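Long-range contacts in GTP cyclohydrolase (Enterococcus faecalis, PDB 2R41), which is of unknown function despite that name, and belongs to the DUF960 family of small alpha-beta proteins: residues N47-F52 / R89-D94; S31-I36 / H97-L102; K60-F65 / E73-L78; S22-G27 / A85-I90. One frame throughout, in Å; residues are numbered along the deposited sequence. Where two conformers were deposited one is given.

Contact 1 (N47-F52 / R89-D94); sequences NDLLHF and RIFAFD
Leu50 faces Ala92, and Phe52 faces Ile90, as hydrogen-bonded pairs of two antiparallel strands whose directions differ by 162° and whose axes come within 4.7 Å. Leu50 N donates to Ala92 O at 2.9 Å, Phe52 N to Ile90 O at 2.8 Å, and each pair is closed by the return bond. The ladder runs on into the turn, where Asp94 N reaches Asp48 O at 3.0 Å. Leu50, Phe52, Ile90 and Ala92 turn to the face covered by Ile32 and Ile36 of helix 26-40. A chi1 of -62° turns the Phe52 ring to this helix-covered face, where its CE2 edge meets Ala92 CB, near the ring plane, at 3.9 Å. Leu49, His51, Phe91 and Phe93 occupy the other face. There the edge of Phe91 is directed at the face of His51, the planes inclined by 50° and the centroids 4.8 Å apart, while Leu49 CD1 touches both Phe91 CD2 and Phe93 CD1 at 4.0 Å. The Asp94 carboxylate is engaged by Arg12 and by Phe8 N. All hydrogen bonds between the strands are main-chain ones, so the peptide groups fix the register and the side chains add apolar contact on both faces and an edge-to-face ring pair on that of His51.

Contact 2 (S31-I36 / H97-L102); sequences SIWLII and HRETIL
The Trp33 indole receives Ile101 over one face and Thr100 N at its edge, near the ring plane, with Trp33 CH2 4.0 Å from that nitrogen. Ile101 CD1 lies over the five-membered ring, 29° off its normal, in the manner of a CH-pi contact, although its closeness to the ring is doubtful at this resolution. Trp33 CG is anti to the carbonyl carbon (chi1 -62°), which swings the indole out toward strand 98-102. Glu99 CB comes obliquely to the far end of the same ring, 3.8 Å from Trp33 CH2. The indole and the Ile101 side chain approach from opposite directions, one from the helix and the other from the strand. This is helix-on-sheet packing: helix 26-40 lies across the mixed sheet, its segment axis 10.6 Å from that of strand 98-102 at an angle of 126°. Ile32, the residue before Trp33, adds CB at 4.0 Å from Ile101 CD1, and its side chain also meets Ile90 of the adjacent strand 89-94 and Phe52 of strand 49-57 beyond it. On another side of the helix, Leu34 packs on Leu34 of a second subunit. The Glu99 carboxylate forms a salt bridge through OE1 with Arg14 of strand 13-16.

Contact 3 (K60-F65 / E73-L78); sequences KVTVHF and EMAIDL
Thr62 and Asp77 form a non-hydrogen-bonded pair in an antiparallel beta hairpin, their side chains lying side by side and pointing the same way. Thr62 OG1 donates to Asp77 OD2 at 2.7 Å, meeting the carboxylate on its anti side and 26° out of its plane. With OG1 anti to the carbonyl carbon (chi1 -76°), the hydroxyl lies alongside the Asp77 carboxylate, and Asn57 of the adjoining strand forms a second hydrogen bond with it. His64 and Glu73 also meet, but their NE2 to OE1 bond is weak and rests on one of two histidine conformers, so it is doubtful. Beneath these polar groups runs the main-chain ladder, its axes 4.5 Å apart at closest and 166° from parallel. Val63 N reaches Ile76 O at 3.0 Å in an almost straight bond, Ile76 N returns to Val63 O, and Leu78 N binds Val61 O at 2.8 Å. The opposite face is apolar: Val63 CG2 touches Leu78 CD1 at 3.9 Å, and Phe65 reaches back toward Leu50. Outward from there, Ile76 and Leu78 pack on Leu38 and Leu34 of a second subunit, and selenomethionine Met74 lies on Asn39 and Leu40 of helix 26-40. At the loop end, Met74 CB sits at the edge of the Phe65 ring, 4.2 Å from CD2.

Contact 4 (S22-G27 / A85-I90); sequences SSLPSG and AYPSRI
Pro25 and Tyr86 meet at about a right angle, the prolyl CD lying 3.4 Å from Tyr86 CE1 and the ring CG and CD both close to the phenol oxygen. Leu24 comes obliquely to the same aromatic ring, its CD2 3.7 Å from Tyr86 CD1. A third neighbour, Ser23 O, approaches near the ring plane at the edge, 3.5 Å from Tyr86 CD1. Tyr86 CG lies beside its backbone N (chi1 -66°), which lays the ring along residues 23 to 25. The other branch of Leu24 points inward: CD1 reaches tip to tip toward Ile90 CD1 at 4.2 Å. Leu24 and Ser23 also adjoin Pro87, although the shortest carbon distance to Leu24 is doubtful. No hydrogen bond joins the two segments; the contact is one of van der Waals packing. Pro25 also packs on Ser22 of a fifth subunit. With Pro25 at the N-cap position, the arrangement is that of a helix start, here of helix 26-40, seated against the loop that leads into strand 89-94.

From the N terminus, residues 22-27 open the loop that contact 4 closes at 85-90, bringing the start of helix 26-40 to the approach of strand 89-94. Residues 31-36 of that helix then open the loop of contact 2, which closes later, at 97-102, so contacts 2 and 4 cross along the chain. Contact 1 starts at 47-52 and is nested within contact 2; it ends on the same stretch as contact 4, sharing Arg89 and Ile90. Contact 3, the short hairpin 60-65 with 73-78, lies inside all three loops. Contacts 1 and 3 pair strands of the sheet, contact 2 lays the helix on it, and contact 4 sets the residues at the helix start against the loop entering strand 89-94.

Contact 1 (N47-F52 / R89-D94)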
loop_
_atom_site.group_PDB
_atom_site.type_symbol
_atom_site.label_atom_id
_atom_site.label_comp_id
_atom_site.label_asym_id
_atom_site.label_seq_id
_atom_site.Cartn_x
_atom_site.Cartn_y
_atom_site.Cartn_z
ATOM N N ASN C 47 -24.129 2.070 -15.271
ATOM C CA ASN C 47 -23.875 3.487 -15.352
ATOM C C ASN C 47 -22.575 3.680 -14.628
ATOM O O ASN C 47 -22.196 2.859 -13.828
ATOM C CB ASN C 47 -24.978 4.137 -14.545
ATOM C CG ASN C 47 -25.227 5.565 -14.914
ATOM O OD1 ASN C 47 -24.459 6.476 -14.538
ATOM N ND2 ASN C 47 -26.356 5.799 -15.597
ATOM N N ASP C 48 -21.862 4.749 -14.871
ATOM C CA ASP C 48 -20.617 4.896 -14.146
ATOM C C ASP C 48 -20.869 5.397 -12.755
ATOM O O ASP C 48 -19.940 5.589 -12.003
ATOM C CB ASP C 48 -19.682 5.847 -14.869
ATOM C CG ASP C 48 -20.209 7.273 -14.916
ATOM O OD1 ASP C 48 -21.208 7.570 -14.221
ATOM O OD2 ASP C 48 -19.620 8.118 -15.635
ATOM N N LEU C 49 -22.127 5.654 -12.417
ATOM C CA LEU C 49 -22.455 6.097 -11.066
ATOM C C LEU C 49 -23.673 5.372 -10.530
ATOM O O LEU C 49 -24.681 5.248 -11.226
ATOM C CB LEU C 49 -22.675 7.578 -11.037
ATOM C CG LEU C 49 -23.176 8.089 -9.699
ATOM C CD1 LEU C 49 -22.048 8.318 -8.739
ATOM C CD2 LEU C 49 -23.858 9.394 -10.025
ATOM N N LEU C 50 -23.552 4.871 -9.303
ATOM C CA LEU C 50 -24.479 3.890 -8.760
ATOM C C LEU C 50 -25.001 4.332 -7.415
ATOM O O LEU C 50 -24.197 4.664 -6.528
ATOM C CB LEU C 50 -23.726 2.599 -8.584
ATOM C CG LEU C 50 -23.791 1.564 -9.689
ATOM C CD1 LEU C 50 -23.704 2.105 -11.061
ATOM C CD2 LEU C 50 -22.705 0.581 -9.461
ATOM N N HIS C 51 -26.325 4.357 -7.247
ATOM C CA HIS C 51 -26.939 4.797 -5.987
ATOM C C HIS C 51 -27.188 3.569 -5.120
ATOM O O HIS C 51 -27.695 2.548 -5.596
ATOM C CB HIS C 51 -28.270 5.505 -6.214
ATOM C CG HIS C 51 -28.205 6.704 -7.132
ATOM N ND1 HIS C 51 -27.498 6.718 -8.324
ATOM C CD2 HIS C 51 -28.830 7.911 -7.067
ATOM C CE1 HIS C 51 -27.672 7.880 -8.940
ATOM N NE2 HIS C 51 -28.475 8.621 -8.199
ATOM N N PHE C 52 -26.833 3.643 -3.847
ATOM C CA PHE C 52 -27.271 2.618 -2.913
ATOM C C PHE C 52 -27.938 3.225 -1.699
ATOM O O PHE C 52 -27.290 3.953 -0.974
ATOM C CB PHE C 52 -26.094 1.808 -2.453
ATOM C CG PHE C 52 -25.403 1.069 -3.563
ATOM C CD1 PHE C 52 -25.849 -0.169 -3.969
ATOM C CD2 PHE C 52 -24.274 1.603 -4.178
ATOM C CE1 PHE C 52 -25.201 -0.846 -4.970
ATOM C CE2 PHE C 52 -23.650 0.938 -5.177
ATOM C CZ PHE C 52 -24.110 -0.292 -5.575
ATOM N N ARG C 89 -27.552 7.030 2.428
ATOM C CA ARG C 89 -27.225 6.516 1.102
ATOM C C ARG C 89 -25.768 6.714 0.735
ATOM O O ARG C 89 -25.136 7.610 1.269
ATOM C CB ARG C 89 -28.170 7.075 0.032
ATOM C CG ARG C 89 -28.171 8.542 -0.198
ATOM C CD ARG C 89 -29.482 8.911 -0.914
ATOM N NE ARG C 89 -29.287 9.942 -1.949
ATOM C CZ ARG C 89 -29.000 11.243 -1.729
ATOM N NH1 ARG C 89 -28.851 11.741 -0.485
ATOM N NH2 ARG C 89 -28.825 12.060 -2.771
ATOM N N ILE C 90 -25.234 5.865 -0.140
ATOM C CA ILE C 90 -23.900 6.077 -0.715
ATOM C C ILE C 90 -23.869 5.851 -2.227
ATOM O O ILE C 90 -24.778 5.247 -2.813
ATOM C CB ILE C 90 -22.820 5.164 -0.105
ATOM C CG1 ILE C 90 -23.035 3.733 -0.540
ATOM C CG2 ILE C 90 -22.802 5.232 1.414
ATOM C CD1 ILE C 90 -22.909 2.719 0.616
ATOM N N PHE C 91 -22.793 6.325 -2.845
ATOM C CA PHE C 91 -22.619 6.217 -4.267
ATOM C C PHE C 91 -21.397 5.386 -4.550
ATOM O O PHE C 91 -20.415 5.431 -3.769
ATOM C CB PHE C 91 -22.364 7.587 -4.817
ATOM C CG PHE C 91 -23.580 8.445 -4.896
ATOM C CD1 PHE C 91 -24.851 7.928 -4.615
ATOM C CD2 PHE C 91 -23.481 9.762 -5.324
ATOM C CE1 PHE C 91 -26.009 8.729 -4.726
ATOM C CE2 PHE C 91 -24.638 10.564 -5.455
ATOM C CZ PHE C 91 -25.894 10.046 -5.146
ATOM N N ALA C 92 -21.439 4.606 -5.633
ATOM C CA ALA C 92 -20.223 4.024 -6.191
ATOM C C ALA C 92 -19.940 4.752 -7.485
ATOM O O ALA C 92 -20.821 4.916 -8.360
ATOM C CB ALA C 92 -20.388 2.591 -6.449
ATOM N N PHE C 93 -18.711 5.210 -7.620
ATOM C CA PHE C 93 -18.365 5.972 -8.792
ATOM C C PHE C 93 -17.117 5.482 -9.477
ATOM O O PHE C 93 -16.105 5.183 -8.847
ATOM C CB PHE C 93 -18.166 7.399 -8.434
ATOM C CG PHE C 93 -17.780 8.242 -9.588
ATOM C CD1 PHE C 93 -18.605 8.321 -10.713
ATOM C CD2 PHE C 93 -16.599 8.998 -9.552
ATOM C CE1 PHE C 93 -18.274 9.146 -11.786
ATOM C CE2 PHE C 93 -16.250 9.828 -10.623
ATOM C CZ PHE C 93 -17.101 9.909 -11.736
ATOM N N ASP C 94 -17.191 5.457 -10.791
ATOM C CA ASP C 94 -16.135 4.925 -11.579
ATOM C C ASP C 94 -15.759 5.988 -12.566
ATOM O O ASP C 94 -16.506 6.263 -13.472
ATOM C CB ASP C 94 -16.588 3.643 -12.275
ATOM C CG ASP C 94 -15.499 3.047 -13.136
ATOM O OD1 ASP C 94 -14.391 3.629 -13.115
ATOM O OD2 ASP C 94 -15.727 2.041 -13.855
#

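Contact 2 (S31-I36 / H97-L102)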
loop_
_atom_site.group_PDB
_atom_site.type_symbol
_atom_site.label_atom_id
_atom_site.label_comp_id
_atom_site.label_asym_id
_atom_site.label_seq_id
_atom_site.Cartn_x
_atom_site.Cartn_y
_atom_site.Cartn_z
ATOM N N SER C 31 -19.286 -5.310 1.269
ATOM C CA SER C 31 -20.621 -5.623 0.761
ATOM C C SER C 31 -21.032 -4.824 -0.454
ATOM O O SER C 31 -21.578 -5.404 -1.385
ATOM C CB SER C 31 -21.675 -5.403 1.822
ATOM O OG SER C 31 -21.808 -6.588 2.541
ATOM N N ILE C 32 -20.810 -3.509 -0.465
ATOM C CA ILE C 32 -21.213 -2.769 -1.647
ATOM C C ILE C 32 -20.447 -3.316 -2.842
ATOM O O ILE C 32 -21.047 -3.676 -3.850
ATOM C CB ILE C 32 -20.956 -1.295 -1.542
ATOM C CG1 ILE C 32 -21.617 -0.688 -0.291
ATOM C CG2 ILE C 32 -21.428 -0.624 -2.788
ATOM C CD1 ILE C 32 -23.063 -0.915 -0.185
ATOM N N TRP C 33 -19.130 -3.433 -2.718
ATOM C CA TRP C 33 -18.366 -3.976 -3.811
ATOM C C TRP C 33 -18.878 -5.359 -4.170
ATOM O O TRP C 33 -19.074 -5.643 -5.353
ATOM C CB TRP C 33 -16.876 -4.026 -3.531
ATOM C CG TRP C 33 -16.215 -2.681 -3.290
ATOM C CD1 TRP C 33 -15.542 -2.302 -2.165
ATOM C CD2 TRP C 33 -16.163 -1.546 -4.173
ATOM N NE1 TRP C 33 -15.080 -1.014 -2.285
ATOM C CE2 TRP C 33 -15.443 -0.528 -3.508
ATOM C CE3 TRP C 33 -16.648 -1.290 -5.459
ATOM C CZ2 TRP C 33 -15.194 0.726 -4.088
ATOM C CZ3 TRP C 33 -16.400 -0.051 -6.024
ATOM C CH2 TRP C 33 -15.681 0.942 -5.336
ATOM N N LEU C 34 -19.132 -6.223 -3.190
ATOM C CA LEU C 34 -19.584 -7.550 -3.557
ATOM C C LEU C 34 -20.928 -7.541 -4.253
ATOM O O LEU C 34 -21.151 -8.297 -5.198
ATOM C CB LEU C 34 -19.580 -8.502 -2.383
ATOM C CG LEU C 34 -18.226 -9.110 -1.999
ATOM C CD1 LEU C 34 -17.043 -8.845 -3.021
ATOM C CD2 LEU C 34 -17.842 -8.589 -0.621
ATOM N N ILE C 35 -21.821 -6.672 -3.817
ATOM C CA ILE C 35 -23.086 -6.560 -4.518
ATOM C C ILE C 35 -22.825 -6.238 -5.982
ATOM O O ILE C 35 -23.369 -6.890 -6.859
ATOM C CB ILE C 35 -23.992 -5.503 -3.907
ATOM C CG1 ILE C 35 -24.539 -6.022 -2.579
ATOM C CG2 ILE C 35 -25.111 -5.124 -4.874
ATOM C CD1 ILE C 35 -25.190 -4.940 -1.709
ATOM N N ILE C 36 -21.988 -5.243 -6.251
ATOM C CA ILE C 36 -21.624 -4.943 -7.611
ATOM C C ILE C 36 -21.068 -6.199 -8.273
ATOM O O ILE C 36 -21.519 -6.588 -9.333
ATOM C CB ILE C 36 -20.583 -3.853 -7.649
ATOM C CG1 ILE C 36 -21.128 -2.618 -6.943
ATOM C CG2 ILE C 36 -20.218 -3.559 -9.061
ATOM C CD1 ILE C 36 -20.194 -1.466 -6.912
ATOM N N HIS C 97 -10.592 5.106 -14.389
ATOM C CA HIS C 97 -9.353 4.474 -13.952
ATOM C C HIS C 97 -9.449 4.015 -12.501
ATOM O O HIS C 97 -8.879 2.991 -12.124
ATOM C CB HIS C 97 -8.172 5.432 -14.123
ATOM C CG HIS C 97 -8.452 6.826 -13.651
ATOM N ND1 HIS C 97 -9.318 7.674 -14.306
ATOM C CD2 HIS C 97 -7.979 7.518 -12.587
ATOM C CE1 HIS C 97 -9.367 8.829 -13.667
ATOM N NE2 HIS C 97 -8.564 8.761 -12.620
ATOM N N ARG C 98 -10.174 4.780 -11.691
ATOM C CA ARG C 98 -10.312 4.476 -10.271
ATOM C C ARG C 98 -11.780 4.426 -9.859
ATOM O O ARG C 98 -12.581 5.261 -10.278
ATOM C CB ARG C 98 -9.563 5.508 -9.426
ATOM C CG ARG C 98 -10.456 6.572 -8.809
ATOM C CD ARG C 98 -9.984 6.948 -7.414
ATOM N NE ARG C 98 -8.529 7.032 -7.333
ATOM C CZ ARG C 98 -7.865 7.486 -6.275
ATOM N NH1 ARG C 98 -8.525 7.899 -5.204
ATOM N NH2 ARG C 98 -6.539 7.527 -6.290
ATOM N N GLU C 99 -12.124 3.442 -9.034
ATOM C CA GLU C 99 -13.479 3.322 -8.509
ATOM C C GLU C 99 -13.548 3.777 -7.054
ATOM O O GLU C 99 -12.654 3.484 -6.260
ATOM C CB GLU C 99 -13.976 1.880 -8.633
ATOM C CG GLU C 99 -14.149 1.404 -10.066
ATOM C CD GLU C 99 -13.719 -0.037 -10.258
ATOM O OE1 GLU C 99 -14.203 -0.908 -9.505
ATOM O OE2 GLU C 99 -12.896 -0.298 -11.161
ATOM N N THR C 100 -14.615 4.492 -6.714
ATOM C CA THR C 100 -14.735 5.106 -5.403
ATOM C C THR C 100 -16.147 5.020 -4.844
ATOM O O THR C 100 -17.119 5.254 -5.543
ATOM C CB THR C 100 -14.297 6.561 -5.472
ATOM O OG1 THR C 100 -12.992 6.622 -6.033
ATOM C CG2 THR C 100 -14.240 7.197 -4.096
ATOM N N ILE C 101 -16.243 4.658 -3.571
ATOM C CA ILE C 101 -17.495 4.753 -2.835
ATOM C C ILE C 101 -17.478 5.973 -1.957
ATOM O O ILE C 101 -16.538 6.213 -1.223
ATOM C CB ILE C 101 -17.671 3.569 -1.934
ATOM C CG1 ILE C 101 -17.800 2.319 -2.792
ATOM C CG2 ILE C 101 -18.887 3.774 -1.081
ATOM C CD1 ILE C 101 -17.752 1.032 -2.031
ATOM N N LEU C 102 -18.529 6.753 -2.018
ATOM C CA LEU C 102 -18.539 8.002 -1.274
ATOM C C LEU C 102 -19.958 8.438 -0.980
ATOM O O LEU C 102 -20.938 7.832 -1.454
ATOM C CB LEU C 102 -17.779 9.100 -2.021
ATOM C CG LEU C 102 -18.430 9.596 -3.315
ATOM C CD1 LEU C 102 -17.496 10.512 -4.054
ATOM C CD2 LEU C 102 -18.812 8.473 -4.248
#

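Contact 3 (K60-F65 / E73-L78)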
loop_
_atom_site.group_PDB
_atom_site.type_symbol
_atom_site.label_atom_id
_atom_site.label_comp_id
_atom_site.label_asym_id
_atom_site.label_seq_id
_atom_site.Cartn_x
_atom_site.Cartn_y
_atom_site.Cartn_z
ATOM N N LYS C 60 -31.546 -5.375 10.589
ATOM C CA LYS C 60 -30.523 -5.725 9.612
ATOM C C LYS C 60 -30.444 -4.735 8.439
ATOM O O LYS C 60 -31.400 -4.024 8.182
ATOM C CB LYS C 60 -30.767 -7.122 9.110
ATOM C CG LYS C 60 -30.536 -8.099 10.182
ATOM C CD LYS C 60 -30.258 -9.485 9.635
ATOM C CE LYS C 60 -30.492 -10.557 10.719
ATOM N NZ LYS C 60 -29.960 -10.162 12.063
ATOM N N VAL C 61 -29.325 -4.675 7.716
ATOM C CA VAL C 61 -29.225 -3.676 6.660
ATOM C C VAL C 61 -29.836 -4.194 5.372
ATOM O O VAL C 61 -29.641 -5.356 5.002
ATOM C CB VAL C 61 -27.784 -3.237 6.404
ATOM C CG1 VAL C 61 -27.730 -2.426 5.170
ATOM C CG2 VAL C 61 -27.309 -2.385 7.503
ATOM N N THR C 62 -30.584 -3.340 4.689
ATOM C CA THR C 62 -31.001 -3.671 3.335
ATOM C C THR C 62 -30.596 -2.565 2.395
ATOM O O THR C 62 -30.854 -1.381 2.646
ATOM C CB THR C 62 -32.514 -3.941 3.183
ATOM O OG1 THR C 62 -32.825 -5.234 3.694
ATOM C CG2 THR C 62 -32.883 -3.971 1.735
ATOM N N VAL C 63 -29.971 -2.982 1.303
ATOM C CA VAL C 63 -29.473 -2.079 0.322
ATOM C C VAL C 63 -30.424 -2.070 -0.859
ATOM O O VAL C 63 -30.643 -3.106 -1.489
ATOM C CB VAL C 63 -28.093 -2.526 -0.134
ATOM C CG1 VAL C 63 -27.576 -1.623 -1.208
ATOM C CG2 VAL C 63 -27.141 -2.510 1.028
ATOM N N HIS C 64 -30.992 -0.905 -1.125
ATOM C CA HIS C 64 -31.704 -0.686 -2.353
ATOM C C HIS C 64 -30.679 -0.158 -3.319
ATOM O O HIS C 64 -29.916 0.750 -2.980
ATOM C CB HIS C 64 -32.786 0.360 -2.157
ATOM C CG HIS C 64 -33.623 0.580 -3.370
ATOM N ND1 HIS C 64 -34.590 -0.315 -3.774
ATOM C CD2 HIS C 64 -33.633 1.585 -4.273
ATOM C CE1 HIS C 64 -35.171 0.137 -4.870
ATOM N NE2 HIS C 64 -34.603 1.284 -5.198
ATOM N N PHE C 65 -30.656 -0.734 -4.515
ATOM C CA PHE C 65 -29.825 -0.214 -5.612
ATOM C C PHE C 65 -30.655 0.437 -6.716
ATOM O O PHE C 65 -31.747 -0.040 -7.045
ATOM C CB PHE C 65 -28.994 -1.336 -6.238
ATOM C CG PHE C 65 -28.488 -1.022 -7.621
ATOM C CD1 PHE C 65 -27.511 -0.048 -7.820
ATOM C CD2 PHE C 65 -29.004 -1.687 -8.732
ATOM C CE1 PHE C 65 -27.048 0.253 -9.111
ATOM C CE2 PHE C 65 -28.546 -1.400 -10.031
ATOM C CZ PHE C 65 -27.566 -0.431 -10.228
ATOM N N GLU C 73 -34.308 -1.546 -10.226
ATOM C CA GLU C 73 -34.074 -1.359 -8.787
ATOM C C GLU C 73 -33.821 -2.761 -8.265
ATOM O O GLU C 73 -34.231 -3.749 -8.872
ATOM C CB GLU C 73 -35.286 -0.799 -7.992
ATOM C CG GLU C 73 -36.441 -0.129 -8.759
ATOM C CD GLU C 73 -36.148 1.332 -9.130
ATOM O OE1 GLU C 73 -35.725 2.100 -8.229
ATOM O OE2 GLU C 73 -36.355 1.711 -10.322
HETATM N N MSE C 74 -33.176 -2.844 -7.119
HETATM C CA MSE C 74 -32.885 -4.110 -6.536
HETATM C C MSE C 74 -32.759 -3.891 -5.066
HETATM O O MSE C 74 -32.158 -2.911 -4.647
HETATM C CB MSE C 74 -31.578 -4.630 -7.074
HETATM C CG MSE C 74 -31.363 -6.041 -6.686
HETATM SE SE MSE C 74 -29.851 -6.743 -7.626
HETATM C CE MSE C 74 -30.187 -8.685 -7.342
ATOM N N ALA C 75 -33.353 -4.790 -4.290
ATOM C CA ALA C 75 -33.221 -4.796 -2.837
ATOM C C ALA C 75 -32.372 -5.992 -2.444
ATOM O O ALA C 75 -32.670 -7.112 -2.840
ATOM C CB ALA C 75 -34.587 -4.867 -2.183
ATOM N N ILE C 76 -31.299 -5.753 -1.698
ATOM C CA ILE C 76 -30.379 -6.819 -1.320
ATOM C C ILE C 76 -30.338 -6.879 0.183
ATOM O O ILE C 76 -29.885 -5.943 0.822
ATOM C CB ILE C 76 -28.934 -6.602 -1.883
ATOM C CG1 ILE C 76 -28.907 -6.540 -3.414
ATOM C CG2 ILE C 76 -28.062 -7.764 -1.563
ATOM C CD1 ILE C 76 -29.072 -5.141 -4.007
ATOM N N ASP C 77 -30.817 -7.980 0.749
ATOM C CA ASP C 77 -30.874 -8.102 2.204
ATOM C C ASP C 77 -29.543 -8.535 2.742
ATOM O O ASP C 77 -29.034 -9.562 2.358
ATOM C CB ASP C 77 -31.958 -9.087 2.653
ATOM C CG ASP C 77 -33.383 -8.596 2.332
ATOM O OD1 ASP C 77 -34.266 -9.469 2.119
ATOM O OD2 ASP C 77 -33.629 -7.353 2.287
ATOM N N LEU C 78 -28.977 -7.754 3.640
ATOM C CA LEU C 78 -27.682 -8.103 4.155
ATOM C C LEU C 78 -27.741 -8.712 5.529
ATOM O O LEU C 78 -28.604 -8.359 6.346
ATOM C CB LEU C 78 -26.775 -6.888 4.191
ATOM C CG LEU C 78 -26.261 -6.410 2.839
ATOM C CD1 LEU C 78 -25.289 -5.297 3.084
ATOM C CD2 LEU C 78 -25.637 -7.552 2.061
#

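Contact 4 (S22-G27 / A85-I90)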
loop_
_atom_site.group_PDB
_atom_site.type_symbol
_atom_site.label_atom_id
_atom_site.label_comp_id
_atom_site.label_asym_id
_atom_site.label_seq_id
_atom_site.Cartn_x
_atom_site.Cartn_y
_atom_site.Cartn_z
ATOM N N SER C 22 -15.029 6.192 7.592
ATOM C CA SER C 22 -15.030 6.567 9.007
ATOM C C SER C 22 -16.442 6.417 9.596
ATOM O O SER C 22 -16.693 6.698 10.773
ATOM C CB SER C 22 -14.532 8.009 9.159
ATOM O OG SER C 22 -15.410 8.856 8.435
ATOM N N SER C 23 -17.358 5.934 8.777
ATOM C CA SER C 23 -18.729 5.973 9.135
ATOM C C SER C 23 -19.419 4.619 8.918
ATOM O O SER C 23 -20.398 4.312 9.598
ATOM C CB SER C 23 -19.340 7.115 8.354
ATOM O OG SER C 23 -20.549 6.736 7.732
ATOM N N LEU C 24 -18.905 3.789 8.007
ATOM C CA LEU C 24 -19.385 2.390 7.864
ATOM C C LEU C 24 -18.299 1.390 8.216
ATOM O O LEU C 24 -17.127 1.623 7.896
ATOM C CB LEU C 24 -19.768 2.088 6.430
ATOM C CG LEU C 24 -20.876 2.850 5.738
ATOM C CD1 LEU C 24 -21.022 2.272 4.305
ATOM C CD2 LEU C 24 -22.134 2.736 6.553
ATOM N N PRO C 25 -18.660 0.262 8.845
ATOM C CA PRO C 25 -17.626 -0.739 9.077
ATOM C C PRO C 25 -17.135 -1.332 7.771
ATOM O O PRO C 25 -17.832 -1.273 6.787
ATOM C CB PRO C 25 -18.352 -1.800 9.884
ATOM C CG PRO C 25 -19.788 -1.605 9.593
ATOM C CD PRO C 25 -19.959 -0.153 9.379
ATOM N N SER C 26 -15.942 -1.888 7.763
ATOM C CA SER C 26 -15.396 -2.581 6.595
ATOM C C SER C 26 -16.258 -3.623 5.884
ATOM O O SER C 26 -16.266 -3.710 4.661
ATOM C CB SER C 26 -14.148 -3.278 7.023
ATOM O OG SER C 26 -13.109 -2.385 6.800
ATOM N N GLY C 27 -16.956 -4.429 6.659
ATOM C CA GLY C 27 -17.675 -5.536 6.119
ATOM C C GLY C 27 -18.828 -5.030 5.311
ATOM O O GLY C 27 -19.379 -5.752 4.482
ATOM N N ALA C 85 -26.707 5.330 12.924
ATOM C CA ALA C 85 -25.501 6.125 12.729
ATOM C C ALA C 85 -25.009 6.064 11.294
ATOM O O ALA C 85 -24.325 6.974 10.842
ATOM C CB ALA C 85 -24.395 5.651 13.682
ATOM N N TYR C 86 -25.338 4.988 10.582
ATOM C CA TYR C 86 -24.854 4.807 9.216
ATOM C C TYR C 86 -25.424 5.886 8.312
ATOM O O TYR C 86 -26.511 6.413 8.572
ATOM C CB TYR C 86 -25.211 3.423 8.661
ATOM C CG TYR C 86 -24.540 2.278 9.364
ATOM C CD1 TYR C 86 -23.314 2.448 10.022
ATOM C CD2 TYR C 86 -25.119 1.022 9.382
ATOM C CE1 TYR C 86 -22.695 1.394 10.696
ATOM C CE2 TYR C 86 -24.507 -0.048 10.046
ATOM C CZ TYR C 86 -23.294 0.149 10.700
ATOM O OH TYR C 86 -22.687 -0.905 11.343
ATOM N N PRO C 87 -24.695 6.205 7.236
ATOM C CA PRO C 87 -25.128 7.145 6.224
ATOM C C PRO C 87 -26.316 6.537 5.499
ATOM O O PRO C 87 -26.326 5.338 5.260
ATOM C CB PRO C 87 -23.915 7.212 5.305
ATOM C CG PRO C 87 -23.265 5.892 5.478
ATOM C CD PRO C 87 -23.385 5.621 6.907
ATOM N N SER C 88 -27.320 7.343 5.177
ATOM C CA SER C 88 -28.556 6.781 4.652
ATOM C C SER C 88 -28.421 6.367 3.184
ATOM O O SER C 88 -29.097 5.451 2.737
ATOM C CB SER C 88 -29.723 7.737 4.840
ATOM O OG SER C 88 -29.717 8.717 3.812
ATOM N N ARG C 89 -27.552 7.030 2.428
ATOM C CA ARG C 89 -27.225 6.516 1.102
ATOM C C ARG C 89 -25.768 6.714 0.735
ATOM O O ARG C 89 -25.136 7.610 1.269
ATOM C CB ARG C 89 -28.170 7.075 0.032
ATOM C CG ARG C 89 -28.171 8.542 -0.198
ATOM C CD ARG C 89 -29.482 8.911 -0.914
ATOM N NE ARG C 89 -29.287 9.942 -1.949
ATOM C CZ ARG C 89 -29.000 11.243 -1.729
ATOM N NH1 ARG C 89 -28.851 11.741 -0.485
ATOM N NH2 ARG C 89 -28.825 12.060 -2.771
ATOM N N ILE C 90 -25.234 5.865 -0.140
ATOM C CA ILE C 90 -23.900 6.077 -0.715
ATOM C C ILE C 90 -23.869 5.851 -2.227
ATOM O O ILE C 90 -24.778 5.247 -2.813
ATOM C CB ILE C 90 -22.820 5.164 -0.105
ATOM C CG1 ILE C 90 -23.035 3.733 -0.540
ATOM C CG2 ILE C 90 -22.802 5.232 1.414
ATOM C CD1 ILE C 90 -22.909 2.719 0.616
#